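Local coordinates for Spermidine/putrescine ABC transporter, periplasmic binding protein (Treponema pallidum, PDB 2V84) that probably binds polyamines such as spermidine and putrescine in the periplasm as the receptor lipoprotein of an ABC transporter, at residues Asp82-Met87 with His91-Ile96; Tyr74-Pro79 with Ala274-Phe279. All blocks are in the same frame, centred on the assembly; numbering follows the deposited sequence.

Contact 1: Asp82-Met87 with His91-Ile96; sequences DFVSIM and HLLEKI
A Schellman motif at the C-terminal end of helix 81-89 brings Met87 against Leu92 and Leu93, just where the chain leaves the helix for the short strand 93-94. Leu92 N donates to Met87 O over 2.8 Å, with an N-H...O angle of 173°; this is the longer, 6-to-1 bond of the Schellman motif. The reversal depends on His91, which leaves the helix with a positive phi of 61°. His91 N is 3.1 Å from Met87 O but badly aligned, and makes no hydrogen bond to it. Beside the 6-to-1 bond the packing is apolar. Leu93 crosses Met87 at about a right angle, CG lying 3.9 Å from Met87 CB, while the side chains of Met87 and Leu92 approach CB to CB at 4.1 Å. Bending of the Met87 chain at chi3 (104°) carries CE to 4.2 Å from Leu93 CD2. One turn earlier, Val84 CG1 meets Leu93 CD1 at 4.3 Å. Strand 93-94 then pairs antiparallel with strand 262-263, through backbone bonds of Leu92 with Lys264 and Glu94 with Ile262. Helix 60-67 adds Met63 against Met87 and Phe64 against Leu92.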
loop_
_atom_site.group_PDB
_atom_site.type_symbol
_atom_site.label_atom_id
_atom_site.label_comp_id
_atom_site.label_asym_id
_atom_site.label_seq_id
_atom_site.Cartn_x
_atom_site.Cartn_y
_atom_site.Cartn_z
ATOM N N ASP A 82 -1.632 9.717 1.559
ATOM C CA ASP A 82 -2.501 10.485 2.447
ATOM C C ASP A 82 -1.767 10.933 3.713
ATOM O O ASP A 82 -1.929 12.073 4.159
ATOM C CB ASP A 82 -3.829 9.753 2.755
ATOM C CG ASP A 82 -3.635 8.315 3.197
ATOM O OD1 ASP A 82 -2.672 7.663 2.742
ATOM O OD2 ASP A 82 -4.469 7.825 3.992
ATOM N N PHE A 83 -0.928 10.065 4.268
ATOM C CA PHE A 83 -0.139 10.434 5.447
ATOM C C PHE A 83 1.030 11.359 5.138
ATOM O O PHE A 83 1.461 12.107 6.016
ATOM C CB PHE A 83 0.332 9.203 6.220
ATOM C CG PHE A 83 -0.711 8.656 7.135
ATOM C CD1 PHE A 83 -1.698 7.809 6.638
ATOM C CD2 PHE A 83 -0.744 9.022 8.480
ATOM C CE1 PHE A 83 -2.691 7.323 7.478
ATOM C CE2 PHE A 83 -1.741 8.522 9.331
ATOM C CZ PHE A 83 -2.706 7.675 8.815
ATOM N N VAL A 84 1.544 11.362 3.903
ATOM C CA VAL A 84 2.539 12.411 3.583
ATOM C C VAL A 84 1.890 13.808 3.631
ATOM O O VAL A 84 2.468 14.774 4.213
ATOM C CB VAL A 84 3.276 12.160 2.252
ATOM C CG1 VAL A 84 4.192 13.358 1.911
ATOM C CG2 VAL A 84 4.115 10.883 2.352
ATOM N N SER A 85 0.700 13.916 3.049
ATOM C CA SER A 85 -0.028 15.182 2.998
ATOM C C SER A 85 -0.439 15.669 4.397
ATOM O O SER A 85 -0.215 16.837 4.751
ATOM C CB SER A 85 -1.219 15.061 2.050
ATOM O OG SER A 85 -2.074 16.206 2.110
ATOM N N ILE A 86 -1.005 14.767 5.200
ATOM C CA ILE A 86 -1.321 15.047 6.618
ATOM C C ILE A 86 -0.103 15.559 7.373
ATOM O O ILE A 86 -0.181 16.577 8.088
ATOM C CB ILE A 86 -1.875 13.769 7.363
ATOM C CG1 ILE A 86 -3.273 13.397 6.865
ATOM C CG2 ILE A 86 -1.883 13.974 8.873
ATOM C CD1 ILE A 86 -3.674 11.918 7.098
ATOM N N MET A 87 1.022 14.858 7.214
ATOM C CA MET A 87 2.237 15.173 7.981
ATOM C C MET A 87 2.949 16.439 7.517
ATOM O O MET A 87 3.593 17.113 8.327
ATOM C CB MET A 87 3.215 14.003 7.981
ATOM C CG MET A 87 2.681 12.787 8.729
ATOM S SD MET A 87 3.647 11.355 8.267
ATOM C CE MET A 87 4.642 11.229 9.735
ATOM N N HIS A 91 3.495 19.781 9.802
ATOM C CA HIS A 91 4.918 20.158 9.842
ATOM C C HIS A 91 5.810 19.125 10.511
ATOM O O HIS A 91 6.702 19.475 11.278
ATOM C CB HIS A 91 5.093 21.522 10.511
ATOM C CG HIS A 91 4.221 22.584 9.929
ATOM N ND1 HIS A 91 4.485 23.174 8.711
ATOM C CD2 HIS A 91 3.090 23.165 10.396
ATOM C CE1 HIS A 91 3.561 24.084 8.459
ATOM N NE2 HIS A 91 2.700 24.095 9.464
ATOM N N LEU A 92 5.566 17.855 10.194
ATOM C CA LEU A 92 6.259 16.747 10.842
ATOM C C LEU A 92 7.473 16.215 10.095
ATOM O O LEU A 92 8.191 15.352 10.618
ATOM C CB LEU A 92 5.275 15.600 11.104
ATOM C CG LEU A 92 4.683 15.462 12.506
ATOM C CD1 LEU A 92 4.434 16.802 13.186
ATOM C CD2 LEU A 92 3.412 14.644 12.416
ATOM N N LEU A 93 7.705 16.760 8.895
ATOM C CA LEU A 93 8.680 16.222 7.955
ATOM C C LEU A 93 9.714 17.262 7.570
ATOM O O LEU A 93 9.418 18.466 7.550
ATOM C CB LEU A 93 7.971 15.702 6.689
ATOM C CG LEU A 93 6.923 14.603 6.917
ATOM C CD1 LEU A 93 6.311 14.163 5.593
ATOM C CD2 LEU A 93 7.532 13.419 7.668
ATOM N N GLU A 94 10.924 16.801 7.254
ATOM C CA GLU A 94 12.016 17.720 6.866
ATOM C C GLU A 94 12.169 17.738 5.375
ATOM O O GLU A 94 11.900 16.723 4.732
ATOM C CB GLU A 94 13.342 17.296 7.485
ATOM C CG GLU A 94 13.295 17.356 8.995
ATOM C CD GLU A 94 14.651 17.289 9.641
ATOM O OE1 GLU A 94 15.635 16.962 8.955
ATOM O OE2 GLU A 94 14.740 17.568 10.857
ATOM N N LYS A 95 12.557 18.894 4.835
ATOM C CA LYS A 95 12.873 18.993 3.400
ATOM C C LYS A 95 13.991 18.024 3.047
ATOM O O LYS A 95 14.931 17.830 3.817
ATOM C CB LYS A 95 13.240 20.445 3.009
ATOM C CG LYS A 95 12.036 21.397 3.063
ATOM C CD LYS A 95 12.362 22.787 2.491
ATOM C CE LYS A 95 11.139 23.722 2.575
ATOM N NZ LYS A 95 11.467 25.056 2.011
ATOM N N ILE A 96 13.880 17.422 1.871
ATOM C CA ILE A 96 14.857 16.480 1.362
ATOM C C ILE A 96 15.762 17.208 0.372
ATOM O O ILE A 96 15.302 18.052 -0.392
ATOM C CB ILE A 96 14.142 15.271 0.690
ATOM C CG1 ILE A 96 13.370 14.500 1.777
ATOM C CG2 ILE A 96 15.146 14.367 -0.023
ATOM C CD1 ILE A 96 12.553 13.296 1.288
#

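Contact 2: Tyr74-Pro79 with Ala274-Phe279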
loop_
_atom_site.group_PDB
_atom_site.type_symbol
_atom_site.label_atom_id
_atom_site.label_comp_id
_atom_site.label_asym_id
_atom_site.label_seq_id
_atom_site.Cartn_x
_atom_site.Cartn_y
_atom_site.Cartn_z
ATOM N N TYR A 74 13.896 8.845 14.581
ATOM C CA TYR A 74 14.134 8.201 13.278
ATOM C C TYR A 74 14.672 9.105 12.175
ATOM O O TYR A 74 14.406 10.308 12.143
ATOM C CB TYR A 74 12.887 7.456 12.790
ATOM C CG TYR A 74 12.454 6.385 13.755
ATOM C CD1 TYR A 74 13.048 5.121 13.747
ATOM C CD2 TYR A 74 11.449 6.636 14.681
ATOM C CE1 TYR A 74 12.647 4.137 14.661
ATOM C CE2 TYR A 74 11.044 5.665 15.581
ATOM C CZ TYR A 74 11.643 4.423 15.567
ATOM O OH TYR A 74 11.218 3.465 16.468
ATOM N N ASP A 75 15.428 8.494 11.271
ATOM C CA ASP A 75 16.007 9.198 10.138
ATOM C C ASP A 75 15.167 9.012 8.897
ATOM O O ASP A 75 15.149 9.877 8.047
ATOM C CB ASP A 75 17.429 8.717 9.888
ATOM C CG ASP A 75 18.328 8.971 11.074
ATOM O OD1 ASP A 75 18.332 10.123 11.546
ATOM O OD2 ASP A 75 19.008 8.034 11.535
ATOM N N LEU A 76 14.475 7.878 8.805
ATOM C CA LEU A 76 13.607 7.585 7.654
ATOM C C LEU A 76 12.324 6.971 8.166
ATOM O O LEU A 76 12.345 6.231 9.146
ATOM C CB LEU A 76 14.279 6.609 6.689
ATOM C CG LEU A 76 15.283 7.215 5.719
ATOM C CD1 LEU A 76 15.949 6.110 4.922
ATOM C CD2 LEU A 76 14.615 8.276 4.792
ATOM N N VAL A 77 11.216 7.291 7.503
ATOM C CA VAL A 77 9.915 6.670 7.777
ATOM C C VAL A 77 9.259 6.471 6.415
ATOM O O VAL A 77 9.697 7.067 5.448
ATOM C CB VAL A 77 9.050 7.570 8.707
ATOM C CG1 VAL A 77 8.663 8.888 7.982
ATOM C CG2 VAL A 77 7.833 6.839 9.179
ATOM N N VAL A 78 8.252 5.603 6.317
ATOM C CA VAL A 78 7.673 5.282 5.005
ATOM C C VAL A 78 6.120 5.395 5.020
ATOM O O VAL A 78 5.417 4.378 5.097
ATOM C CB VAL A 78 8.167 3.880 4.522
ATOM C CG1 VAL A 78 7.572 3.499 3.150
ATOM C CG2 VAL A 78 9.712 3.813 4.478
ATOM N N PRO A 79 5.582 6.637 4.965
ATOM C CA PRO A 79 4.137 6.857 4.967
ATOM C C PRO A 79 3.495 6.722 3.603
ATOM O O PRO A 79 4.196 6.767 2.582
ATOM C CB PRO A 79 4.009 8.308 5.496
ATOM C CG PRO A 79 5.367 8.705 5.883
ATOM C CD PRO A 79 6.284 7.921 5.025
ATOM N N ALA A 274 21.354 8.719 1.766
ATOM C CA ALA A 274 22.197 7.703 1.160
ATOM C C ALA A 274 21.424 6.411 1.024
ATOM O O ALA A 274 21.605 5.660 0.061
ATOM C CB ALA A 274 23.467 7.489 1.994
ATOM N N PHE A 275 20.552 6.150 1.985
ATOM C CA PHE A 275 19.744 4.955 1.899
ATOM C C PHE A 275 18.668 5.045 0.831
ATOM O O PHE A 275 18.472 4.092 0.085
ATOM C CB PHE A 275 19.154 4.563 3.247
ATOM C CG PHE A 275 18.458 3.237 3.204
ATOM C CD1 PHE A 275 19.170 2.056 3.406
ATOM C CD2 PHE A 275 17.094 3.163 2.904
ATOM C CE1 PHE A 275 18.528 0.818 3.338
ATOM C CE2 PHE A 275 16.443 1.929 2.831
ATOM C CZ PHE A 275 17.163 0.758 3.051
ATOM N N ILE A 276 18.005 6.196 0.703
ATOM C CA ILE A 276 17.024 6.377 -0.364
ATOM C C ILE A 276 17.714 6.226 -1.724
ATOM O O ILE A 276 17.194 5.577 -2.639
ATOM C CB ILE A 276 16.347 7.797 -0.276
ATOM C CG1 ILE A 276 15.641 7.970 1.088
ATOM C CG2 ILE A 276 15.377 8.026 -1.447
ATOM C CD1 ILE A 276 15.156 9.409 1.360
ATOM N N ASN A 277 18.883 6.856 -1.846
ATOM C CA ASN A 277 19.691 6.747 -3.046
ATOM C C ASN A 277 20.081 5.283 -3.338
ATOM O O ASN A 277 20.006 4.845 -4.473
ATOM C CB ASN A 277 20.927 7.653 -2.951
ATOM C CG ASN A 277 21.571 7.890 -4.299
ATOM O OD1 ASN A 277 20.911 8.333 -5.232
ATOM N ND2 ASN A 277 22.866 7.589 -4.410
ATOM N N PHE A 278 20.461 4.535 -2.300
ATOM C CA PHE A 278 20.834 3.116 -2.413
ATOM C C PHE A 278 19.629 2.266 -2.865
ATOM O O PHE A 278 19.726 1.433 -3.768
ATOM C CB PHE A 278 21.372 2.644 -1.051
ATOM C CG PHE A 278 21.603 1.155 -0.941
ATOM C CD1 PHE A 278 20.576 0.299 -0.515
ATOM C CD2 PHE A 278 22.866 0.616 -1.180
ATOM C CE1 PHE A 278 20.803 -1.090 -0.383
ATOM C CE2 PHE A 278 23.102 -0.770 -1.044
ATOM C CZ PHE A 278 22.070 -1.613 -0.645
ATOM N N PHE A 279 18.490 2.507 -2.244
ATOM C CA PHE A 279 17.276 1.722 -2.502
ATOM C C PHE A 279 16.816 1.882 -3.951
ATOM O O PHE A 279 16.300 0.945 -4.571
ATOM C CB PHE A 279 16.204 2.180 -1.519
ATOM C CG PHE A 279 15.018 1.281 -1.437
ATOM C CD1 PHE A 279 15.054 0.116 -0.662
ATOM C CD2 PHE A 279 13.843 1.617 -2.105
ATOM C CE1 PHE A 279 13.924 -0.717 -0.580
ATOM C CE2 PHE A 279 12.708 0.801 -2.016
ATOM C CZ PHE A 279 12.764 -0.375 -1.256
#
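Leu76 meets Phe275 and Ile276 of helix 269-279 with its two methyl groups, one for each helix residue. Its strand, 76-77, runs beside strand 26-32 in the parallel sheet with order 51-57, 26-32, 76-77. The sheet belongs to the alpha/beta architecture of the periplasmic solute-binding proteins, and here a helix from much later in the sequence packs against it. CD1 of Leu76 lies 3.8 Å from Phe275 CD2 and 3.9 Å from Phe275 CB, meeting the ring obliquely, near CD2 and CB. The other branch meets the next residue along the helix: Leu76 CD2 is 3.7 Å from Ile276 CD1. In Ile276, CG1 anti to the carbonyl carbon (chi1 -59°) with chi2 extended at 170° sends CD1 to that leucine methyl. No hydrogen bond crosses between the segments; the contact is wholly apolar and its three touching residues are buried.

A second shell fixes both partners. Phe260 of strand 254-260 touches Leu76, Phe275 and Ile276 alike, and the Phe275 ring also meets Phe44 edge-to-face and packs on Leu27 of strand 26-32. Within the helix, Phe279 N bonds to Phe275 O at 2.8 Å. On the strand side, backbone bonds join Leu76 to Tyr30 and also Val77 to Cys261. Just before the strand, the Asp75 carboxylate is divided between two backbone donors, OD1 taking Asn268 N and OD2 taking Tyr28 N.

Contacts 1 and 2 lie on the same side of the chain's centre, their own centres 14 Å apart. Strand 76-77 of contact 2 leads directly into helix 81-89 of contact 1, and the chain then turns into strand 93-94. Helix 269-279 comes last, so contact 1 is nested inside the long loop that contact 2 closes. The two meet through Pro79, whose CG lies 4.0 Å from Met87 SD and whose CB lies 4.1 Å from Val84 CG2. Met63 of helix 60-67 also touches Val77 and Pro79. Contact 2 brings together segments 195 residues apart at their closest ends, while contact 1 is a local turn; both lie away from the predicted spermidine site.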